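Local coordinates for putative chromatin binding protein (Chaetomium thermophilum, PDB 6QP0) that probably binds and hydrolyses ATP in a tRNA-dependent way through its P-loop domain, as a Kti12 protein needed for tRNA modification by Elongator, at residues 74-79 with 127-132; 81-86 with 110-115. All coordinates share one frame; numbering follows the deposited sequence.

Contact 1. Residues 74-79 with 127-132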
loop_
_atom_site.group_PDB
_atom_site.type_symbol
_atom_site.label_atom_id
_atom_site.label_comp_id
_atom_site.label_asym_id
_atom_site.label_seq_id
_atom_site.Cartn_x
_atom_site.Cartn_y
_atom_site.Cartn_z
ATOM N N HIS A 74 5.627 6.175 -10.459
ATOM C CA HIS A 74 4.172 6.172 -10.420
ATOM C C HIS A 74 3.688 5.964 -8.990
ATOM O O HIS A 74 4.302 5.231 -8.210
ATOM C CB HIS A 74 3.586 5.068 -11.315
ATOM C CG HIS A 74 4.120 5.070 -12.712
ATOM N ND1 HIS A 74 3.523 5.773 -13.737
ATOM C CD2 HIS A 74 5.191 4.448 -13.258
ATOM C CE1 HIS A 74 4.207 5.587 -14.852
ATOM N NE2 HIS A 74 5.224 4.786 -14.589
ATOM N N TYR A 75 2.573 6.613 -8.659
ATOM C CA TYR A 75 1.941 6.489 -7.353
ATOM C C TYR A 75 0.462 6.184 -7.542
ATOM O O TYR A 75 -0.232 6.899 -8.272
ATOM C CB TYR A 75 2.111 7.768 -6.528
ATOM C CG TYR A 75 1.261 7.800 -5.276
ATOM C CD1 TYR A 75 1.683 7.175 -4.110
ATOM C CD2 TYR A 75 0.039 8.455 -5.262
ATOM C CE1 TYR A 75 0.909 7.201 -2.968
ATOM C CE2 TYR A 75 -0.741 8.487 -4.122
ATOM C CZ TYR A 75 -0.301 7.859 -2.979
ATOM O OH TYR A 75 -1.075 7.886 -1.842
ATOM N N ILE A 76 -0.014 5.133 -6.878
ATOM C CA ILE A 76 -1.402 4.698 -6.973
ATOM C C ILE A 76 -1.939 4.477 -5.567
ATOM O O ILE A 76 -1.217 4.006 -4.683
ATOM C CB ILE A 76 -1.541 3.409 -7.811
ATOM C CG1 ILE A 76 -0.897 3.589 -9.186
ATOM C CG2 ILE A 76 -3.010 3.028 -7.956
ATOM C CD1 ILE A 76 -0.768 2.301 -9.975
ATOM N N SER A 77 -3.214 4.805 -5.364
ATOM C CA SER A 77 -3.861 4.618 -4.077
ATOM C C SER A 77 -5.357 4.469 -4.301
ATOM O O SER A 77 -5.870 4.713 -5.397
ATOM C CB SER A 77 -3.568 5.785 -3.128
ATOM O OG SER A 77 -4.242 6.960 -3.545
ATOM N N ASP A 78 -6.062 4.054 -3.245
ATOM C CA ASP A 78 -7.519 4.026 -3.297
ATOM C C ASP A 78 -8.073 5.400 -3.657
ATOM O O ASP A 78 -9.040 5.511 -4.421
ATOM C CB ASP A 78 -8.089 3.554 -1.958
ATOM C CG ASP A 78 -7.781 2.094 -1.666
ATOM O OD1 ASP A 78 -6.892 1.520 -2.328
ATOM O OD2 ASP A 78 -8.437 1.516 -0.774
ATOM N N ALA A 79 -7.456 6.462 -3.130
ATOM C CA ALA A 79 -7.946 7.812 -3.380
ATOM C C ALA A 79 -7.724 8.229 -4.829
ATOM O O ALA A 79 -8.596 8.859 -5.439
ATOM C CB ALA A 79 -7.262 8.797 -2.429
ATOM N N VAL A 127 6.598 1.620 -9.344
ATOM C CA VAL A 127 5.202 1.830 -8.980
ATOM C C VAL A 127 5.057 1.656 -7.475
ATOM O O VAL A 127 5.454 0.624 -6.922
ATOM C CB VAL A 127 4.274 0.857 -9.731
ATOM C CG1 VAL A 127 2.841 0.992 -9.238
ATOM C CG2 VAL A 127 4.351 1.100 -11.231
ATOM N N ILE A 128 4.484 2.665 -6.823
ATOM C CA ILE A 128 4.172 2.619 -5.400
ATOM C C ILE A 128 2.672 2.402 -5.256
ATOM O O ILE A 128 1.875 3.259 -5.657
ATOM C CB ILE A 128 4.600 3.910 -4.686
ATOM C CG1 ILE A 128 6.101 4.149 -4.844
ATOM C CG2 ILE A 128 4.211 3.848 -3.218
ATOM C CD1 ILE A 128 6.537 5.541 -4.431
ATOM N N LEU A 129 2.282 1.273 -4.671
ATOM C CA LEU A 129 0.874 0.942 -4.463
ATOM C C LEU A 129 0.541 1.217 -2.999
ATOM O O LEU A 129 0.838 0.405 -2.118
ATOM C CB LEU A 129 0.592 -0.507 -4.848
ATOM C CG LEU A 129 -0.881 -0.919 -4.870
ATOM C CD1 LEU A 129 -1.645 -0.123 -5.912
ATOM C CD2 LEU A 129 -1.027 -2.410 -5.127
ATOM N N ASP A 130 -0.073 2.371 -2.746
ATOM C CA ASP A 130 -0.464 2.788 -1.399
ATOM C C ASP A 130 -1.896 2.326 -1.160
ATOM O O ASP A 130 -2.862 3.007 -1.508
ATOM C CB ASP A 130 -0.318 4.298 -1.251
ATOM C CG ASP A 130 -0.963 4.837 0.017
ATOM O OD1 ASP A 130 -1.373 4.040 0.885
ATOM O OD2 ASP A 130 -1.066 6.076 0.138
ATOM N N SER A 131 -2.032 1.150 -0.554
ATOM C CA SER A 131 -3.341 0.622 -0.199
ATOM C C SER A 131 -3.163 -0.384 0.927
ATOM O O SER A 131 -2.054 -0.859 1.187
ATOM C CB SER A 131 -4.035 -0.027 -1.399
ATOM O OG SER A 131 -5.310 -0.526 -1.036
ATOM N N LEU A 132 -4.274 -0.700 1.596
ATOM C CA LEU A 132 -4.238 -1.669 2.686
ATOM C C LEU A 132 -3.480 -2.927 2.272
ATOM O O LEU A 132 -2.611 -3.411 3.005
ATOM C CB LEU A 132 -5.662 -2.011 3.127
ATOM C CG LEU A 132 -6.446 -0.870 3.781
ATOM C CD1 LEU A 132 -7.934 -1.188 3.823
ATOM C CD2 LEU A 132 -5.930 -0.592 5.189
HETATM O O HOH W 1 -4.962 3.807 -0.250
#
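His74 to Ser77 and Val127 to Asp130 run side by side as parallel strands, their axes 4.7 Å apart and 17° from exact alignment. Three backbone bonds join them: Ile128 N gives to His74 O, Ile76 N to Ile128 O, and Asp130 N to Ile76 O at 2.8 Å. On the face carrying Tyr75 and Asp130, the phenol reaches along the sheet to the carboxylate. Tyr75 OH donates to Asp130 OD2 over 2.7 Å, arriving on the anti side and 18° out of the carboxylate plane, while Tyr75 CE1 rests 3.6 Å from Asp130 CB. Asp130 has its CG anti to the backbone N (chi1 168°), which swings the carboxylate to where OD2 meets the phenol. The same oxygen is hydrogen-bonded to Thr16 OG1, so two groups grip it beside the magnesium ion that Asp130 and Thr16 serve. A phenylalanine in place of Tyr75 would probably leave Asp130 OD2 with one donor fewer and the carboxylate less firmly oriented at the metal. On the other face Ile76 meets both neighbours, CD1 lying 3.9 Å from Val127 CG1 and CG2 4.0 Å from Leu129 CD1. A water accepts from Asp78 N and donates to Asp130 O at 2.6 Å. Asp78 OD2 is hydrogen-bonded to Tyr88 OH, and His74 NE2 to Asp125 OD2. Strand 72-77 is outermost in the five-stranded parallel sheet, and strand 125-130 lies between it and strand 4-9. Helix 15-31 covers the Tyr75 side; helix 106-120 packs on His74, Ile76 and Val127.

Contact 2. Residues 81-86 with 110-115. With AF3 (aluminum fluoride), chain C.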
loop_
_atom_site.group_PDB
_atom_site.type_symbol
_atom_site.label_atom_id
_atom_site.label_comp_id
_atom_site.label_asym_id
_atom_site.label_seq_id
_atom_site.Cartn_x
_atom_site.Cartn_y
_atom_site.Cartn_z
ATOM N N LEU A 81 -7.699 6.342 -7.372
ATOM C CA LEU A 81 -8.675 5.594 -8.147
ATOM C C LEU A 81 -10.100 5.830 -7.670
ATOM O O LEU A 81 -11.016 5.134 -8.118
ATOM C CB LEU A 81 -8.353 4.100 -8.087
ATOM C CG LEU A 81 -6.946 3.714 -8.545
ATOM C CD1 LEU A 81 -6.707 2.230 -8.331
ATOM C CD2 LEU A 81 -6.729 4.091 -10.005
ATOM N N SER A 82 -10.304 6.791 -6.773
ATOM C CA SER A 82 -11.633 7.118 -6.261
ATOM C C SER A 82 -12.324 5.876 -5.703
ATOM O O SER A 82 -13.495 5.605 -5.976
ATOM C CB SER A 82 -12.483 7.774 -7.348
ATOM O OG SER A 82 -11.876 8.966 -7.812
ATOM N N ILE A 83 -11.578 5.112 -4.911
ATOM C CA ILE A 83 -12.097 3.932 -4.232
ATOM C C ILE A 83 -12.357 4.324 -2.783
ATOM O O ILE A 83 -11.417 4.498 -1.998
ATOM C CB ILE A 83 -11.127 2.746 -4.326
ATOM C CG1 ILE A 83 -10.966 2.310 -5.785
ATOM C CG2 ILE A 83 -11.617 1.589 -3.460
ATOM C CD1 ILE A 83 -9.902 1.252 -6.003
ATOM N N SER A 84 -13.628 4.471 -2.425
ATOM C CA SER A 84 -13.981 4.838 -1.062
ATOM C C SER A 84 -13.623 3.714 -0.095
ATOM O O SER A 84 -13.609 2.532 -0.452
ATOM C CB SER A 84 -15.472 5.158 -0.965
ATOM O OG SER A 84 -15.800 5.672 0.313
ATOM N N ARG A 85 -13.332 4.097 1.150
ATOM C CA ARG A 85 -12.981 3.128 2.181
ATOM C C ARG A 85 -14.139 2.216 2.557
ATOM O O ARG A 85 -13.917 1.217 3.249
ATOM C CB ARG A 85 -12.485 3.858 3.431
ATOM C CG ARG A 85 -11.193 4.627 3.228
ATOM C CD ARG A 85 -11.002 5.683 4.305
ATOM N NE ARG A 85 -9.684 6.308 4.232
ATOM C CZ ARG A 85 -9.338 7.231 3.340
ATOM N NH1 ARG A 85 -10.208 7.643 2.427
ATOM N NH2 ARG A 85 -8.114 7.741 3.355
ATOM N N SER A 86 -15.361 2.528 2.124
ATOM C CA SER A 86 -16.524 1.730 2.486
ATOM C C SER A 86 -16.618 0.423 1.710
ATOM O O SER A 86 -17.466 -0.413 2.042
ATOM C CB SER A 86 -17.799 2.548 2.271
ATOM O OG SER A 86 -17.829 3.112 0.972
ATOM N N ARG A 110 -9.864 -4.389 -5.826
ATOM C CA ARG A 110 -8.623 -5.050 -6.214
ATOM C C ARG A 110 -8.489 -5.106 -7.731
ATOM O O ARG A 110 -7.384 -4.963 -8.268
ATOM C CB ARG A 110 -8.566 -6.451 -5.606
ATOM C CG ARG A 110 -8.523 -6.455 -4.079
ATOM C CD ARG A 110 -8.123 -7.810 -3.520
ATOM N NE ARG A 110 -9.080 -8.861 -3.853
ATOM C CZ ARG A 110 -10.218 -9.078 -3.199
ATOM N NH1 ARG A 110 -10.558 -8.311 -2.173
ATOM N NH2 ARG A 110 -11.022 -10.063 -3.578
ATOM N N ALA A 111 -9.601 -5.311 -8.436
ATOM C CA ALA A 111 -9.570 -5.242 -9.893
ATOM C C ALA A 111 -9.082 -3.874 -10.355
ATOM O O ALA A 111 -8.194 -3.773 -11.210
ATOM C CB ALA A 111 -10.957 -5.546 -10.460
ATOM N N ALA A 112 -9.644 -2.805 -9.784
ATOM C CA ALA A 112 -9.226 -1.457 -10.151
ATOM C C ALA A 112 -7.744 -1.251 -9.874
ATOM O O ALA A 112 -7.005 -0.739 -10.723
ATOM C CB ALA A 112 -10.063 -0.426 -9.392
ATOM N N LEU A 113 -7.290 -1.645 -8.682
ATOM C CA LEU A 113 -5.877 -1.516 -8.343
ATOM C C LEU A 113 -5.015 -2.317 -9.308
ATOM O O LEU A 113 -4.006 -1.819 -9.820
ATOM C CB LEU A 113 -5.642 -1.975 -6.903
ATOM C CG LEU A 113 -6.265 -1.125 -5.794
ATOM C CD1 LEU A 113 -6.311 -1.902 -4.487
ATOM C CD2 LEU A 113 -5.496 0.174 -5.612
ATOM N N TYR A 114 -5.405 -3.565 -9.576
ATOM C CA TYR A 114 -4.614 -4.419 -10.453
ATOM C C TYR A 114 -4.437 -3.777 -11.825
ATOM O O TYR A 114 -3.327 -3.749 -12.372
ATOM C CB TYR A 114 -5.276 -5.794 -10.574
ATOM C CG TYR A 114 -4.512 -6.768 -11.441
ATOM C CD1 TYR A 114 -4.756 -6.850 -12.806
ATOM C CD2 TYR A 114 -3.546 -7.605 -10.898
ATOM C CE1 TYR A 114 -4.061 -7.737 -13.605
ATOM C CE2 TYR A 114 -2.844 -8.495 -11.688
ATOM C CZ TYR A 114 -3.106 -8.556 -13.042
ATOM O OH TYR A 114 -2.412 -9.440 -13.837
ATOM N N ALA A 115 -5.522 -3.242 -12.392
ATOM C CA ALA A 115 -5.445 -2.630 -13.714
ATOM C C ALA A 115 -4.544 -1.401 -13.701
ATOM O O ALA A 115 -3.706 -1.221 -14.592
ATOM C CB ALA A 115 -6.848 -2.261 -14.198
HETATM AL AL AF3 C . -6.022 5.563 4.736
HETATM F F1 AF3 C . -5.053 5.747 3.339
HETATM F F2 AF3 C . -6.650 6.947 5.518
HETATM F F3 AF3 C . -5.967 4.095 5.604
#
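The pocket for aluminum fluoride receives Arg85 from the loop that follows strand 72-77, and a few residues earlier that loop rests on helix 106-120 through Leu81 and Ile83, which touch Ala112 and Leu113. The packing is small, burying 159 Å², with no hydrogen bond between the loop and the helix residues 110-115. CD1 of Leu81 crosses the end of Leu113, 3.6 Å from its CD2, and also lies 3.8 Å from Ala112 O. Ile83 uses the end of its longer branch: CD1 sits 3.8 Å from Ala112 CB and 4.3 Å from Leu113 CG. Its CG1 stands anti to the carbonyl carbon (chi1 -64°) and the chain then extends, which carries CD1 out to the methyl of Ala112. Leu113 is the buried member of the group, with Trp138 of helix 136-148 also against it.

Arg85 takes no part in this packing and meets the ligand instead. Its chain is extended from CG to NE, and the guanidinium meets fluorine F2 edge-on, in its own plane. Arg85 NH2 donates to F2 of the aluminum fluoride at 2.7 Å with an N-H...F angle of 165°, while the bond from NE is weak. NH1 is held by Ser198 O, which helps fix the plane of the group. Tyr203, Lys15 and Ser12 also bind the aluminum fluoride. An arginine on a mimic of the transferred phosphoryl group is a familiar feature of P-loop NTPase active sites.

Contact 1 and contact 2 have centres 10 Å apart, and contact 2 is nested within the chain loop that contact 1 closes. The order is strand 72-77, the loop with Arg85, helix 106-120, then strand 125-130: a beta-alpha-beta crossover between adjacent parallel strands. The two contacts touch directly. Asp78 O and Ile83 N are 2.6 Å apart, a probable hydrogen bond, and Ile76 CG2 packs 3.8 Å from Leu81 CD1, so the sheet's hydrophobic face continues into the loop and helix. Within this P-loop domain, one crossover thus brings both Asp130 and Arg85 to the magnesium and aluminum fluoride at the active site.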